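Local coordinates for tyrosine-protein phosphatase YwqE (Bacillus subtilis, PDB 3QY7) that removes phosphate from phosphotyrosine-containing proteins, including YwqD, YwqF and Ssb, as a manganese-dependent protein tyrosine phosphatase with a TIM-barrel-like PHP fold, at residues I2-H7 with E229-N234; E57-L62 with L73-G78; P132-P137 with S148-L153; F178-V183 with E213-S218. All coordinates share one frame; numbering follows the deposited sequence.

Contact 1: I2-H7 with E229-N234. With FE (Fe (III) ion), chain C.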
loop_
_atom_site.group_PDB
_atom_site.type_symbol
_atom_site.label_atom_id
_atom_site.label_comp_id
_atom_site.label_asym_id
_atom_site.label_seq_id
_atom_site.Cartn_x
_atom_site.Cartn_y
_atom_site.Cartn_z
ATOM N N ILE A 2 6.349 4.131 9.038
ATOM C CA ILE A 2 6.047 4.644 7.703
ATOM C C ILE A 2 4.833 3.909 7.167
ATOM O O ILE A 2 4.788 2.683 7.206
ATOM C CB ILE A 2 7.240 4.392 6.783
ATOM C CG1 ILE A 2 8.466 5.154 7.300
ATOM C CG2 ILE A 2 6.935 4.776 5.329
ATOM C CD1 ILE A 2 9.735 4.595 6.753
ATOM N N ASP A 3 3.861 4.666 6.664
ATOM C CA ASP A 3 2.642 4.107 6.054
ATOM C C ASP A 3 2.786 4.270 4.551
ATOM O O ASP A 3 2.905 5.390 4.067
ATOM C CB ASP A 3 1.429 4.881 6.582
ATOM C CG ASP A 3 0.099 4.255 6.193
ATOM O OD1 ASP A 3 0.045 3.017 6.032
ATOM O OD2 ASP A 3 -0.889 5.016 6.061
ATOM N N ILE A 4 2.798 3.152 3.819
ATOM C CA ILE A 4 3.136 3.193 2.387
ATOM C C ILE A 4 1.946 3.281 1.427
ATOM O O ILE A 4 2.139 3.289 0.209
ATOM C CB ILE A 4 4.062 2.018 1.950
ATOM C CG1 ILE A 4 3.345 0.658 2.007
ATOM C CG2 ILE A 4 5.327 2.018 2.787
ATOM C CD1 ILE A 4 3.945 -0.357 1.015
ATOM N N HIS A 5 0.727 3.291 1.972
ATOM C CA HIS A 5 -0.502 3.311 1.158
ATOM C C HIS A 5 -1.559 4.079 1.946
ATOM O O HIS A 5 -1.971 3.640 3.013
ATOM C CB HIS A 5 -0.929 1.856 0.872
ATOM C CG HIS A 5 -2.157 1.705 0.018
ATOM N ND1 HIS A 5 -2.463 0.507 -0.588
ATOM C CD2 HIS A 5 -3.122 2.577 -0.364
ATOM C CE1 HIS A 5 -3.588 0.636 -1.278
ATOM N NE2 HIS A 5 -4.001 1.883 -1.169
ATOM N N CYS A 6 -1.971 5.238 1.436
ATOM C CA CYS A 6 -2.850 6.123 2.207
ATOM C C CYS A 6 -3.475 7.170 1.298
ATOM O O CYS A 6 -2.806 7.751 0.440
ATOM C CB CYS A 6 -2.040 6.806 3.306
ATOM S SG CYS A 6 -3.063 7.598 4.556
ATOM N N HIS A 7 -4.769 7.405 1.481
ATOM C CA HIS A 7 -5.494 8.338 0.644
ATOM C C HIS A 7 -5.789 9.596 1.433
ATOM O O HIS A 7 -6.943 10.009 1.619
ATOM C CB HIS A 7 -6.732 7.635 0.076
ATOM C CG HIS A 7 -6.384 6.433 -0.737
ATOM N ND1 HIS A 7 -6.252 6.484 -2.109
ATOM C CD2 HIS A 7 -6.062 5.171 -0.371
ATOM C CE1 HIS A 7 -5.915 5.283 -2.551
ATOM N NE2 HIS A 7 -5.776 4.473 -1.520
ATOM N N GLU A 229 10.649 1.059 6.061
ATOM C CA GLU A 229 11.856 1.889 6.198
ATOM C C GLU A 229 12.838 1.578 5.072
ATOM O O GLU A 229 13.449 2.487 4.487
ATOM C CB GLU A 229 12.543 1.680 7.564
ATOM C CG GLU A 229 11.741 2.078 8.788
ATOM C CD GLU A 229 11.827 3.570 9.162
ATOM O OE1 GLU A 229 11.154 3.954 10.140
ATOM O OE2 GLU A 229 12.535 4.353 8.496
ATOM N N LEU A 230 12.994 0.291 4.752
ATOM C CA LEU A 230 13.853 -0.089 3.634
ATOM C C LEU A 230 13.336 0.471 2.323
ATOM O O LEU A 230 14.106 0.998 1.519
ATOM C CB LEU A 230 14.021 -1.621 3.531
ATOM C CG LEU A 230 14.742 -2.286 4.701
ATOM C CD1 LEU A 230 14.503 -3.777 4.640
ATOM C CD2 LEU A 230 16.246 -1.959 4.702
ATOM N N LEU A 231 12.027 0.366 2.110
ATOM C CA LEU A 231 11.395 0.938 0.927
ATOM C C LEU A 231 11.655 2.441 0.853
ATOM O O LEU A 231 12.044 2.946 -0.179
ATOM C CB LEU A 231 9.887 0.644 0.931
ATOM C CG LEU A 231 9.057 1.284 -0.172
ATOM C CD1 LEU A 231 7.812 0.448 -0.490
ATOM C CD2 LEU A 231 8.665 2.727 0.138
ATOM N N LEU A 232 11.441 3.156 1.934
ATOM C CA LEU A 232 11.618 4.586 1.918
ATOM C C LEU A 232 12.987 4.998 1.439
ATOM O O LEU A 232 13.084 5.969 0.702
ATOM C CB LEU A 232 11.317 5.195 3.285
ATOM C CG LEU A 232 11.116 6.711 3.251
ATOM C CD1 LEU A 232 9.818 6.986 2.579
ATOM C CD2 LEU A 232 11.030 7.247 4.599
ATOM N N ARG A 233 14.006 4.246 1.874
ATOM C CA ARG A 233 15.430 4.463 1.573
ATOM C C ARG A 233 15.851 3.873 0.223
ATOM O O ARG A 233 17.021 3.965 -0.153
ATOM C CB ARG A 233 16.318 3.825 2.654
ATOM C CG ARG A 233 16.267 4.464 4.038
ATOM C CD ARG A 233 17.066 3.645 5.051
ATOM N NE ARG A 233 17.166 4.321 6.349
ATOM C CZ ARG A 233 18.132 5.183 6.682
ATOM N NH1 ARG A 233 19.102 5.476 5.826
ATOM N NH2 ARG A 233 18.130 5.745 7.881
ATOM N N ASN A 234 14.900 3.274 -0.485
ATOM C CA ASN A 234 15.139 2.605 -1.769
ATOM C C ASN A 234 16.093 1.414 -1.652
ATOM O O ASN A 234 16.826 1.079 -2.590
ATOM C CB ASN A 234 15.604 3.597 -2.842
ATOM C CG ASN A 234 15.385 3.073 -4.250
ATOM O OD1 ASN A 234 14.450 2.316 -4.514
ATOM N ND2 ASN A 234 16.274 3.442 -5.153
HETATM FE FE FE C . -5.997 2.365 -1.736
HETATM O O HOH W 1 -6.561 0.591 -1.964
#
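The chain start, from strand 2-3 onward, meets the last turn of helix 219-232 through Ile2 and Ile4, which reach Glu229, Leu231 and Leu232. Ile2 carries most of the contact. Its CG1 stands beside the backbone N, anti to the carbonyl carbon (chi1 -62°), and the extended branch carries CD1 to the helix. There CD1 lies 3.3 Å from Glu229 OE2 and about 3.3 Å above the carboxylate plane, almost over Glu229 CD, which places the methyl on the flat of the group, not end-on to one oxygen. The bend of Glu229 at chi2 (-84°) turns the carboxylate toward Ile2 CD1. The same CD1 touches Leu232 CD2 at 3.7 Å.

Deeper in, Ile4 CD1 faces Leu231 CD1 at a looser 4.2 Å. Leu231 is directed inward among strands 36-38, 104-108 and 190-192, consistent with the helix closing the end of the TIM-barrel-like PHP fold opposite the metal centre. Beyond the isoleucines the 2-7 segment runs to that centre: His5 NE2 and His7 NE2 each bind one iron at 2.1 Å, with Glu80 and Asp194 as further protein ligands. Hydrogen bonds from His5 ND1 to Gln161 and from His7 ND1 to Asp13 help fix the two rings. At the far end the helix stops in a Schellman motif, where Asn234 has positive phi and its N bonds to Leu231 O at 2.9 Å.

Contact 2: E57-L62 with L73-G78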
loop_
_atom_site.group_PDB
_atom_site.type_symbol
_atom_site.label_atom_id
_atom_site.label_comp_id
_atom_site.label_asym_id
_atom_site.label_seq_id
_atom_site.Cartn_x
_atom_site.Cartn_y
_atom_site.Cartn_z
ATOM N N GLU A 57 2.600 18.494 -5.868
ATOM C CA GLU A 57 2.036 19.761 -5.390
ATOM C C GLU A 57 1.134 19.567 -4.167
ATOM O O GLU A 57 1.288 20.257 -3.156
ATOM C CB GLU A 57 1.247 20.466 -6.504
ATOM C CG GLU A 57 0.734 21.852 -6.070
ATOM C CD GLU A 57 -0.388 22.441 -6.931
ATOM O OE1 GLU A 57 -0.746 21.851 -7.979
ATOM O OE2 GLU A 57 -0.900 23.532 -6.556
ATOM N N ALA A 58 0.205 18.612 -4.260
ATOM C CA ALA A 58 -0.742 18.353 -3.179
ATOM C C ALA A 58 -0.030 17.907 -1.905
ATOM O O ALA A 58 -0.391 18.324 -0.799
ATOM C CB ALA A 58 -1.772 17.320 -3.598
ATOM N N ALA A 59 0.993 17.075 -2.065
ATOM C CA ALA A 59 1.771 16.617 -0.901
ATOM C C ALA A 59 2.509 17.790 -0.270
ATOM O O ALA A 59 2.512 17.942 0.952
ATOM C CB ALA A 59 2.722 15.502 -1.292
ATOM N N ASP A 60 3.081 18.646 -1.116
ATOM C CA ASP A 60 3.800 19.817 -0.636
ATOM C C ASP A 60 2.848 20.733 0.128
ATOM O O ASP A 60 3.178 21.207 1.209
ATOM C CB ASP A 60 4.421 20.568 -1.819
ATOM C CG ASP A 60 5.687 19.911 -2.381
ATOM O OD1 ASP A 60 6.134 20.371 -3.453
ATOM O OD2 ASP A 60 6.258 18.972 -1.788
ATOM N N GLN A 61 1.664 20.979 -0.441
ATOM C CA GLN A 61 0.653 21.818 0.208
ATOM C C GLN A 61 0.174 21.236 1.537
ATOM O O GLN A 61 0.015 21.974 2.518
ATOM C CB GLN A 61 -0.557 22.041 -0.715
ATOM C CG GLN A 61 -0.302 22.949 -1.933
ATOM C CD GLN A 61 0.339 24.278 -1.572
ATOM O OE1 GLN A 61 1.208 24.769 -2.294
ATOM N NE2 GLN A 61 -0.076 24.862 -0.454
ATOM N N LEU A 62 -0.062 19.919 1.572
ATOM C CA LEU A 62 -0.469 19.278 2.819
ATOM C C LEU A 62 0.643 19.385 3.864
ATOM O O LEU A 62 0.368 19.706 5.012
ATOM C CB LEU A 62 -0.895 17.824 2.625
ATOM C CG LEU A 62 -1.362 17.083 3.896
ATOM C CD1 LEU A 62 -2.440 17.830 4.704
ATOM C CD2 LEU A 62 -1.878 15.679 3.526
ATOM N N LEU A 73 3.914 15.107 11.085
ATOM C CA LEU A 73 3.768 14.113 10.049
ATOM C C LEU A 73 4.296 14.612 8.717
ATOM O O LEU A 73 3.995 15.687 8.356
ATOM C CB LEU A 73 2.323 13.724 9.889
ATOM C CG LEU A 73 2.166 12.541 8.936
ATOM C CD1 LEU A 73 1.904 11.334 9.586
ATOM C CD2 LEU A 73 1.304 12.770 7.775
ATOM N N HIS A 74 5.045 13.787 8.004
ATOM C CA HIS A 74 5.595 14.164 6.693
ATOM C C HIS A 74 4.974 13.293 5.614
ATOM O O HIS A 74 4.982 12.062 5.722
ATOM C CB HIS A 74 7.122 14.003 6.741
ATOM C CG HIS A 74 7.861 14.396 5.490
ATOM N ND1 HIS A 74 7.477 15.428 4.659
ATOM C CD2 HIS A 74 9.034 13.938 4.993
ATOM C CE1 HIS A 74 8.354 15.552 3.679
ATOM N NE2 HIS A 74 9.313 14.667 3.864
ATOM N N VAL A 75 4.399 13.950 4.606
ATOM C CA VAL A 75 3.755 13.288 3.476
ATOM C C VAL A 75 4.696 13.315 2.262
ATOM O O VAL A 75 5.194 14.379 1.856
ATOM C CB VAL A 75 2.403 13.960 3.130
ATOM C CG1 VAL A 75 1.709 13.190 2.019
ATOM C CG2 VAL A 75 1.515 13.989 4.370
ATOM N N LEU A 76 4.944 12.125 1.711
ATOM C CA LEU A 76 5.753 11.947 0.513
ATOM C C LEU A 76 4.880 11.510 -0.680
ATOM O O LEU A 76 3.773 10.983 -0.495
ATOM C CB LEU A 76 6.853 10.919 0.783
ATOM C CG LEU A 76 7.883 11.428 1.798
ATOM C CD1 LEU A 76 8.749 10.279 2.243
ATOM C CD2 LEU A 76 8.726 12.545 1.195
ATOM N N PRO A 77 5.363 11.727 -1.912
ATOM C CA PRO A 77 4.518 11.458 -3.072
ATOM C C PRO A 77 4.531 9.990 -3.520
ATOM O O PRO A 77 5.531 9.289 -3.336
ATOM C CB PRO A 77 5.124 12.367 -4.150
ATOM C CG PRO A 77 6.573 12.375 -3.813
ATOM C CD PRO A 77 6.625 12.390 -2.297
ATOM N N GLY A 78 3.410 9.557 -4.113
ATOM C CA GLY A 78 3.239 8.219 -4.660
ATOM C C GLY A 78 1.885 8.159 -5.355
ATOM O O GLY A 78 1.210 9.170 -5.488
#
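No flat group enters the contact of Ala59 and Leu62 with Val75; the one aromatic ring within the two segments, that of His74, has Leu76 CG 4.0 Å above one face, offset toward the rim. The CB atoms of His74 and Leu76 point away from the 57-62 segment, whereas that of Val75 points toward it, as expected for neighbours along a strand. The contact belongs to a beta-alpha-beta crossover: helix 52-68 connects strand 36-38 to strand 74-76, with the short antiparallel pair 44-45 and 48-49 in the link before it, and the two parallel strands are adjacent in the barrel wall.

The backbones of His74 and Leu76 bond to strand 36-38 and the residues flanking it, while Val75 N gives its hydrogen to the side-chain OD1 of Asn63, on the helix.

Val75 offers its two methyls to two successive turns. CG1, anti to the backbone N (chi1 -176°), serves Ala59; CG2, beside that N, serves Leu62. The backbones come closest at Ala59 and Val75, whose CA atoms are 5.8 Å apart, and only a methyl projects from the helix there. Leu62 extends from the following turn, CG also anti to its N (chi1 -179°), and lies nearly square across Val75, with Leu62 CD2 3.9 Å from Val75 CG2. Ala59 CB sits 4.2 Å from both Val75 CG1 and Val75 O.

Contact 3: P132-P137 with S148-L153. With FE (Fe (III) ion), chain B.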
loop_
_atom_site.group_PDB
_atom_site.type_symbol
_atom_site.label_atom_id
_atom_site.label_comp_id
_atom_site.label_asym_id
_atom_site.label_seq_id
_atom_site.Cartn_x
_atom_site.Cartn_y
_atom_site.Cartn_z
ATOM N N PRO A 132 7.356 -4.513 -8.204
ATOM C CA PRO A 132 5.925 -4.243 -8.104
ATOM C C PRO A 132 5.413 -4.693 -6.743
ATOM O O PRO A 132 5.771 -5.784 -6.281
ATOM C CB PRO A 132 5.304 -5.107 -9.222
ATOM C CG PRO A 132 6.311 -6.187 -9.476
ATOM C CD PRO A 132 7.668 -5.610 -9.142
ATOM N N VAL A 133 4.617 -3.832 -6.112
ATOM C CA VAL A 133 3.963 -4.138 -4.844
ATOM C C VAL A 133 2.480 -4.237 -5.096
ATOM O O VAL A 133 1.831 -3.236 -5.455
ATOM C CB VAL A 133 4.232 -3.052 -3.793
ATOM C CG1 VAL A 133 3.583 -3.453 -2.440
ATOM C CG2 VAL A 133 5.752 -2.885 -3.597
ATOM N N ILE A 134 1.944 -5.441 -4.905
ATOM C CA ILE A 134 0.512 -5.691 -5.100
ATOM C C ILE A 134 -0.255 -5.093 -3.929
ATOM O O ILE A 134 0.006 -5.458 -2.773
ATOM C CB ILE A 134 0.245 -7.211 -5.170
ATOM C CG1 ILE A 134 0.980 -7.797 -6.387
ATOM C CG2 ILE A 134 -1.276 -7.497 -5.293
ATOM C CD1 ILE A 134 1.137 -9.316 -6.347
ATOM N N ALA A 135 -1.187 -4.201 -4.244
ATOM C CA ALA A 135 -2.058 -3.592 -3.226
ATOM C C ALA A 135 -3.097 -4.609 -2.754
ATOM O O ALA A 135 -3.752 -5.274 -3.559
ATOM C CB ALA A 135 -2.722 -2.357 -3.760
ATOM N N HIS A 136 -3.217 -4.704 -1.433
ATOM C CA HIS A 136 -4.262 -5.476 -0.757
ATOM C C HIS A 136 -4.680 -6.753 -1.488
ATOM O O HIS A 136 -5.833 -6.876 -1.882
ATOM C CB HIS A 136 -5.488 -4.609 -0.438
ATOM C CG HIS A 136 -5.983 -3.794 -1.590
ATOM N ND1 HIS A 136 -6.598 -4.351 -2.695
ATOM C CD2 HIS A 136 -5.961 -2.457 -1.809
ATOM C CE1 HIS A 136 -6.935 -3.390 -3.533
ATOM N NE2 HIS A 136 -6.568 -2.230 -3.017
ATOM N N PRO A 137 -3.752 -7.702 -1.636
ATOM C CA PRO A 137 -4.115 -8.929 -2.345
ATOM C C PRO A 137 -5.232 -9.693 -1.628
ATOM O O PRO A 137 -5.990 -10.424 -2.291
ATOM C CB PRO A 137 -2.807 -9.736 -2.355
ATOM C CG PRO A 137 -2.034 -9.205 -1.169
ATOM C CD PRO A 137 -2.348 -7.730 -1.182
ATOM N N SER A 148 -2.934 -19.537 -4.762
ATOM C CA SER A 148 -1.728 -19.929 -5.485
ATOM C C SER A 148 -1.277 -18.855 -6.480
ATOM O O SER A 148 -0.094 -18.759 -6.795
ATOM C CB SER A 148 -1.925 -21.286 -6.193
ATOM O OG SER A 148 -2.599 -21.145 -7.442
ATOM N N LEU A 149 -2.219 -18.045 -6.954
ATOM C CA LEU A 149 -1.908 -16.945 -7.869
ATOM C C LEU A 149 -0.954 -15.949 -7.218
ATOM O O LEU A 149 -0.013 -15.468 -7.861
ATOM C CB LEU A 149 -3.171 -16.207 -8.299
ATOM C CG LEU A 149 -4.156 -17.000 -9.159
ATOM C CD1 LEU A 149 -5.457 -16.231 -9.302
ATOM C CD2 LEU A 149 -3.557 -17.315 -10.537
ATOM N N LEU A 150 -1.217 -15.628 -5.952
ATOM C CA LEU A 150 -0.334 -14.706 -5.233
ATOM C C LEU A 150 1.002 -15.358 -4.952
ATOM O O LEU A 150 2.068 -14.741 -5.146
ATOM C CB LEU A 150 -0.974 -14.190 -3.937
ATOM C CG LEU A 150 -0.090 -13.271 -3.082
ATOM C CD1 LEU A 150 0.184 -11.971 -3.808
ATOM C CD2 LEU A 150 -0.799 -13.007 -1.764
ATOM N N TYR A 151 0.951 -16.613 -4.507
ATOM C CA TYR A 151 2.160 -17.379 -4.298
ATOM C C TYR A 151 3.067 -17.280 -5.531
ATOM O O TYR A 151 4.246 -16.991 -5.402
ATOM C CB TYR A 151 1.841 -18.842 -3.998
ATOM C CG TYR A 151 3.023 -19.743 -4.193
ATOM C CD1 TYR A 151 3.151 -20.505 -5.358
ATOM C CD2 TYR A 151 4.035 -19.816 -3.240
ATOM C CE1 TYR A 151 4.240 -21.324 -5.559
ATOM C CE2 TYR A 151 5.138 -20.636 -3.431
ATOM C CZ TYR A 151 5.228 -21.390 -4.599
ATOM O OH TYR A 151 6.303 -22.214 -4.810
ATOM N N HIS A 152 2.519 -17.534 -6.715
ATOM C CA HIS A 152 3.354 -17.564 -7.917
ATOM C C HIS A 152 3.937 -16.196 -8.246
ATOM O O HIS A 152 5.124 -16.096 -8.561
ATOM C CB HIS A 152 2.599 -18.146 -9.116
ATOM C CG HIS A 152 2.452 -19.635 -9.060
ATOM N ND1 HIS A 152 3.536 -20.492 -9.031
ATOM C CD2 HIS A 152 1.350 -20.421 -9.006
ATOM C CE1 HIS A 152 3.104 -21.739 -8.969
ATOM N NE2 HIS A 152 1.783 -21.722 -8.947
ATOM N N LEU A 153 3.117 -15.151 -8.148
ATOM C CA LEU A 153 3.589 -13.786 -8.441
ATOM C C LEU A 153 4.704 -13.373 -7.483
ATOM O O LEU A 153 5.689 -12.764 -7.897
ATOM C CB LEU A 153 2.434 -12.777 -8.419
ATOM C CG LEU A 153 1.380 -12.861 -9.534
ATOM C CD1 LEU A 153 0.141 -12.070 -9.184
ATOM C CD2 LEU A 153 1.962 -12.423 -10.883
HETATM FE FE FE B . -7.180 -0.231 -3.743
HETATM O O HOH W 2 -9.201 -0.817 -2.998
HETATM O O HOH W 1 -6.561 0.591 -1.964
#
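A buried, wholly apolar strand-to-helix contact joins Ile134 and Pro137 to Leu150 and Leu153, where helix 148-155 covers the outer side of strand 131-135. Ile134 reaches out with CG1 anti to its carbonyl carbon (chi1 -63°), and its terminal CD1 touches both leucines: Leu150 CD1 at 3.8 Å and Leu153 CD1 at 4.1 Å. The approaches differ. Ile134 and Leu150 lie alongside each other, pointing opposite ways, whereas Leu153 comes in nearly perpendicular to the isoleucine.

Leu150 uses both branches: CD1 meets Ile134 CD1 and also approaches Pro137 CB, while CD2 lies against the proline ring, 3.9 Å from Pro137 CB and 4.0 Å from Pro137 CG. Phe122 of helix 118-127 adjoins Ile134 and Leu153, and Ile143 of helix 141-145 adjoins Pro137 and Leu150.

This is the layering of a TIM-like barrel, with helices outside the parallel strands and metal ligands at the strands' C-terminal ends. His136, just past the strand, takes a left-handed backbone conformation (phi 34°, psi 63°). Its CG lies between the backbone N and the carbonyl carbon, and the ring is directed to the barrel mouth, where the iron lies. There His136 NE2 binds the metal at 2.2 Å, with Glu80, Glu108 and two waters as further ligands. Ala135 CB lies 3.8 Å above one face of the imidazole, offset toward the rim.

Contact 4: F178-V183 with E213-S218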
loop_
_atom_site.group_PDB
_atom_site.type_symbol
_atom_site.label_atom_id
_atom_site.label_comp_id
_atom_site.label_asym_id
_atom_site.label_seq_id
_atom_site.Cartn_x
_atom_site.Cartn_y
_atom_site.Cartn_z
ATOM N N PHE A 178 -8.356 -14.755 6.353
ATOM C CA PHE A 178 -7.614 -14.929 5.104
ATOM C C PHE A 178 -6.249 -14.231 5.153
ATOM O O PHE A 178 -5.240 -14.769 4.690
ATOM C CB PHE A 178 -8.434 -14.453 3.909
ATOM C CG PHE A 178 -7.763 -14.703 2.584
ATOM C CD1 PHE A 178 -7.306 -15.977 2.245
ATOM C CD2 PHE A 178 -7.597 -13.673 1.679
ATOM C CE1 PHE A 178 -6.683 -16.212 1.025
ATOM C CE2 PHE A 178 -6.976 -13.908 0.443
ATOM C CZ PHE A 178 -6.518 -15.168 0.127
ATOM N N SER A 179 -6.226 -13.049 5.752
ATOM C CA SER A 179 -5.021 -12.232 5.801
ATOM C C SER A 179 -3.918 -12.919 6.586
ATOM O O SER A 179 -2.743 -12.883 6.206
ATOM C CB SER A 179 -5.342 -10.875 6.435
ATOM O OG SER A 179 -6.336 -10.178 5.720
ATOM N N LEU A 180 -4.294 -13.544 7.699
ATOM C CA LEU A 180 -3.357 -14.294 8.513
ATOM C C LEU A 180 -2.748 -15.479 7.753
ATOM O O LEU A 180 -1.577 -15.791 7.937
ATOM C CB LEU A 180 -4.036 -14.764 9.804
ATOM C CG LEU A 180 -4.268 -13.666 10.848
ATOM C CD1 LEU A 180 -5.140 -14.233 11.959
ATOM C CD2 LEU A 180 -2.931 -13.182 11.415
ATOM N N ARG A 181 -3.556 -16.113 6.901
ATOM C CA ARG A 181 -3.077 -17.175 6.009
ATOM C C ARG A 181 -1.977 -16.665 5.085
ATOM O O ARG A 181 -0.920 -17.294 4.983
ATOM C CB ARG A 181 -4.235 -17.799 5.213
ATOM C CG ARG A 181 -5.130 -18.691 6.078
ATOM C CD ARG A 181 -6.439 -19.032 5.394
ATOM N NE ARG A 181 -6.264 -19.844 4.193
ATOM C CZ ARG A 181 -7.140 -19.889 3.192
ATOM N NH1 ARG A 181 -8.253 -19.167 3.238
ATOM N NH2 ARG A 181 -6.906 -20.653 2.138
ATOM N N LEU A 182 -2.213 -15.517 4.454
ATOM C CA LEU A 182 -1.221 -14.915 3.536
ATOM C C LEU A 182 0.070 -14.524 4.259
ATOM O O LEU A 182 1.177 -14.765 3.759
ATOM C CB LEU A 182 -1.829 -13.714 2.800
ATOM C CG LEU A 182 -3.075 -13.947 1.927
ATOM C CD1 LEU A 182 -3.527 -12.703 1.156
ATOM C CD2 LEU A 182 -2.861 -15.155 0.983
ATOM N N VAL A 183 -0.069 -13.926 5.441
ATOM C CA VAL A 183 1.103 -13.553 6.234
ATOM C C VAL A 183 1.941 -14.782 6.620
ATOM O O VAL A 183 3.157 -14.779 6.474
ATOM C CB VAL A 183 0.750 -12.729 7.509
ATOM C CG1 VAL A 183 2.009 -12.496 8.328
ATOM C CG2 VAL A 183 0.103 -11.363 7.133
ATOM N N GLU A 213 1.652 -9.705 16.396
ATOM C CA GLU A 213 2.516 -10.084 17.513
ATOM C C GLU A 213 1.931 -11.298 18.230
ATOM O O GLU A 213 2.660 -12.233 18.576
ATOM C CB GLU A 213 2.687 -8.905 18.473
ATOM C CG GLU A 213 3.844 -9.046 19.475
ATOM C CD GLU A 213 3.452 -9.741 20.776
ATOM O OE1 GLU A 213 4.347 -9.958 21.625
ATOM O OE2 GLU A 213 2.258 -10.075 20.965
ATOM N N LYS A 214 0.617 -11.300 18.438
ATOM C CA LYS A 214 -0.033 -12.438 19.101
ATOM C C LYS A 214 0.052 -13.719 18.277
ATOM O O LYS A 214 0.248 -14.805 18.835
ATOM C CB LYS A 214 -1.497 -12.130 19.426
ATOM C CG LYS A 214 -1.693 -11.188 20.610
ATOM C CD LYS A 214 -3.163 -11.096 21.026
ATOM C CE LYS A 214 -4.022 -10.441 19.958
ATOM N NZ LYS A 214 -5.485 -10.456 20.290
ATOM N N GLU A 215 -0.094 -13.595 16.956
ATOM C CA GLU A 215 -0.142 -14.758 16.050
ATOM C C GLU A 215 1.212 -15.345 15.676
ATOM O O GLU A 215 1.330 -16.576 15.494
ATOM C CB GLU A 215 -0.913 -14.420 14.767
ATOM C CG GLU A 215 -2.413 -14.241 14.962
ATOM C CD GLU A 215 -3.059 -15.388 15.732
ATOM O OE1 GLU A 215 -2.864 -16.558 15.331
ATOM O OE2 GLU A 215 -3.748 -15.118 16.745
ATOM N N PHE A 216 2.225 -14.486 15.563
ATOM C CA PHE A 216 3.508 -14.893 14.984
ATOM C C PHE A 216 4.722 -14.581 15.844
ATOM O O PHE A 216 5.842 -14.990 15.502
ATOM C CB PHE A 216 3.703 -14.244 13.606
ATOM C CG PHE A 216 2.612 -14.541 12.633
ATOM C CD1 PHE A 216 2.472 -15.810 12.078
ATOM C CD2 PHE A 216 1.721 -13.546 12.259
ATOM C CE1 PHE A 216 1.448 -16.079 11.162
ATOM C CE2 PHE A 216 0.700 -13.792 11.358
ATOM C CZ PHE A 216 0.561 -15.071 10.801
ATOM N N GLY A 217 4.520 -13.869 16.947
ATOM C CA GLY A 217 5.637 -13.400 17.758
ATOM C C GLY A 217 6.160 -12.063 17.271
ATOM O O GLY A 217 5.739 -11.562 16.228
ATOM N N SER A 218 7.100 -11.509 18.024
ATOM C CA SER A 218 7.536 -10.122 17.844
ATOM C C SER A 218 8.354 -9.875 16.577
ATOM O O SER A 218 8.315 -8.769 15.999
ATOM C CB SER A 218 8.338 -9.682 19.075
ATOM O OG SER A 218 9.538 -10.432 19.176
#
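Phe216 is pressed against Val183 and the backbone of Leu180, and this is the tight half of a contact between two outer helices, 173-184 and 205-216. Val183 CG1 comes within 3.5 Å of Phe216 CE2, approaching the ring obliquely. Val183 CB lies about as far from Phe216 CE2 as from Phe216 CZ, 4.0 Å in each case, so the valine meets that CE2-CZ corner and not the ring centre. Leu180 O lies in the ring plane at the edge, 3.6 Å from Phe216 CZ. Leu180 CD2 adds a contact of 3.7 Å to Phe216 CE2. The phenyl group reaches this position because its CG stands anti to the carbonyl carbon (chi1 -57°), toward helix 173-184.

The solvent side belongs to Glu215. Its CG lies 3.7 Å from Leu180 CD2, the two side chains being roughly perpendicular. The chain then bends at chi2 (-50°), and the carboxylate makes none of the close contacts with the 178-183 segment. Glu215 also has its CB over one face of the Phe216 ring, offset toward the rim. Leu180 further touches Leu167 and Val211, and Val183 touches Leu212, which extends the apolar seam beside the ring. Helix 205-216 ends directly afterwards: Gly217, with positive phi (87°), still bonds through its N to Glu213 O at 3.0 Å.

Contact between the segments therefore depends on shape and dispersion, perhaps with a slight electrostatic gain where the ring's hydrogen-bearing rim faces Leu180 O, while Glu215 supplies methylene carbon and its charged end probably remains hydrated.

In the fold
Contacts 2 and 3 are wholly buried and join a barrel strand to an outer helix, on opposite sides of the chain's centre, with centres about 27 Å apart. Contact 1, nearest the middle, is mostly buried but has an exposed carboxylate at its margin; contact 4, helix against helix, is more peripheral and includes an aromatic ring. Apolar carbon dominates all four. Contacts 1 and 2 share one parallel sheet and meet where Leu232 CD1 lies 3.5 Å from Leu76 CD1. Contact 1 supplies two iron-binding histidines and contact 3 one, and one water ligates both irons. Contacts 3 and 4 touch through Leu150 CD2 and Leu182 CD1, 4.0 Å apart.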